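Local coordinates for protein pyruvate carboxylase n-terminal domain (Aquifex aeolicus, PDB 1ULZ) that forms the biotin carboxylase subunit of pyruvate carboxylase, a protein with a central domain of the ATP-grasp superfamily, at residues 320-323 with 324-328. The protein carries 1 engineered substitution. Numbering follows the deposited sequence.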
loop_
_atom_site.group_PDB
_atom_site.type_symbol
_atom_site.label_atom_id
_atom_site.label_comp_id
_atom_site.label_asym_id
_atom_site.label_seq_id
_atom_site.Cartn_x
_atom_site.Cartn_y
_atom_site.Cartn_z
ATOM N N LEU A 320 18.173 17.378 4.597
ATOM C CA LEU A 320 17.188 16.852 3.659
ATOM C C LEU A 320 17.963 16.516 2.386
ATOM O O LEU A 320 18.326 17.402 1.622
ATOM C CB LEU A 320 16.116 17.908 3.371
ATOM C CG LEU A 320 15.018 17.533 2.367
ATOM C CD1 LEU A 320 14.355 16.219 2.772
ATOM C CD2 LEU A 320 13.996 18.656 2.300
ATOM N N THR A 321 18.218 15.234 2.157
ATOM C CA THR A 321 18.990 14.825 0.989
ATOM C C THR A 321 18.190 14.686 -0.300
ATOM O O THR A 321 18.449 13.798 -1.105
ATOM C CB THR A 321 19.720 13.502 1.262
ATOM O OG1 THR A 321 18.763 12.487 1.582
ATOM C CG2 THR A 321 20.702 13.668 2.430
ATOM N N ILE A 322 17.221 15.572 -0.495
ATOM C CA ILE A 322 16.395 15.560 -1.698
ATOM C C ILE A 322 16.416 16.942 -2.337
ATOM O O ILE A 322 16.081 17.928 -1.686
ATOM C CB ILE A 322 14.920 15.228 -1.379
ATOM C CG1 ILE A 322 14.814 13.878 -0.669
ATOM C CG2 ILE A 322 14.109 15.213 -2.667
ATOM C CD1 ILE A 322 13.375 13.487 -0.324
ATOM N N LYS A 323 16.819 17.020 -3.601
ATOM C CA LYS A 323 16.842 18.302 -4.303
ATOM C C LYS A 323 15.488 18.451 -4.994
ATOM O O LYS A 323 14.845 17.454 -5.302
ATOM C CB LYS A 323 17.957 18.323 -5.354
ATOM C CG LYS A 323 19.372 18.134 -4.817
ATOM C CD LYS A 323 20.382 18.167 -5.976
ATOM C CE LYS A 323 21.806 17.845 -5.518
ATOM N NZ LYS A 323 21.928 16.451 -4.985
ATOM N N GLN A 324 15.060 19.683 -5.251
ATOM C CA GLN A 324 13.765 19.910 -5.894
ATOM C C GLN A 324 13.624 19.161 -7.217
ATOM O O GLN A 324 12.540 18.680 -7.563
ATOM C CB GLN A 324 13.545 21.402 -6.141
ATOM C CG GLN A 324 12.141 21.731 -6.612
ATOM C CD GLN A 324 11.087 21.320 -5.598
ATOM O OE1 GLN A 324 11.026 21.864 -4.497
ATOM N NE2 GLN A 324 10.260 20.353 -5.963
ATOM N N GLU A 325 14.726 19.064 -7.957
ATOM C CA GLU A 325 14.712 18.382 -9.241
ATOM C C GLU A 325 14.464 16.888 -9.089
ATOM O O GLU A 325 14.054 16.233 -10.043
ATOM C CB GLU A 325 16.033 18.610 -9.968
ATOM C CG GLU A 325 17.219 18.010 -9.242
ATOM C CD GLU A 325 18.537 18.528 -9.765
ATOM O OE1 GLU A 325 18.883 18.215 -10.926
ATOM O OE2 GLU A 325 19.222 19.257 -9.016
ATOM N N ASP A 326 14.716 16.344 -7.900
ATOM C CA ASP A 326 14.496 14.914 -7.669
ATOM C C ASP A 326 13.022 14.606 -7.372
ATOM O O ASP A 326 12.617 13.443 -7.372
ATOM C CB ASP A 326 15.331 14.395 -6.483
ATOM C CG ASP A 326 16.825 14.673 -6.630
ATOM O OD1 ASP A 326 17.362 14.581 -7.758
ATOM O OD2 ASP A 326 17.468 14.967 -5.595
ATOM N N VAL A 327 12.231 15.641 -7.109
ATOM C CA VAL A 327 10.815 15.453 -6.790
ATOM C C VAL A 327 9.984 15.180 -8.035
ATOM O O VAL A 327 9.730 16.084 -8.826
ATOM C CB VAL A 327 10.223 16.699 -6.067
ATOM C CG1 VAL A 327 8.800 16.403 -5.608
ATOM C CG2 VAL A 327 11.096 17.086 -4.876
ATOM N N LYS A 328 9.564 13.929 -8.201
ATOM C CA LYS A 328 8.758 13.535 -9.351
ATOM C C LYS A 328 7.310 13.272 -8.950
ATOM O O LYS A 328 7.014 12.969 -7.793
ATOM C CB LYS A 328 9.332 12.274 -10.003
ATOM C CG LYS A 328 10.793 12.378 -10.405
ATOM C CD LYS A 328 11.040 13.521 -11.375
ATOM C CE LYS A 328 12.490 13.508 -11.841
ATOM N NZ LYS A 328 12.850 14.738 -12.611
#
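D326 meets K323 and illustrates how an acidic residue at the end of a short 3-10 turn (324-326) can reach back to the residue just before it. Its CB lies 4.1 Å from CG2 of I322 and also packs 3.3 Å from the carbonyl O of K323. Beyond it, CG swings to the side of its own backbone N, opposite the carbonyl carbon (chi1 -55°), which brings it over the backbone N and O of K323 and turns the carboxylate towards the incoming chain. OD2 then accepts the backbone N-H of K323 at 2.9 Å, with the donor 37° above the carboxylate plane, while brushing CB of the same lysine. The backbone answers in the other direction: D326 N donates to K323 O over 2.8 Å, closing a type I turn across 323-326. Two bonds of opposite sense thus join the same pair of residues.

On the outer side K323 and E325 run alongside each other, with CD of K323 3.4 Å from OE2 of E325. The lysine NZ touches neither carboxylate, though it is nearer to that of D326 than to that of E325, so any attraction is probably diffuse. I322 CG2 and V327 CG2 make an apolar contact at 4.2 Å.

The whole turn belongs to the surface loop linking helix 307-315 to strand 332-339. I322 packs on W310 of that helix and I221 of strand 220-232; N219, just before that strand, donates from ND2 to I322 O, and H222 N within it donates to Q324 OE1, fastening the loop to the strand and its lead-in.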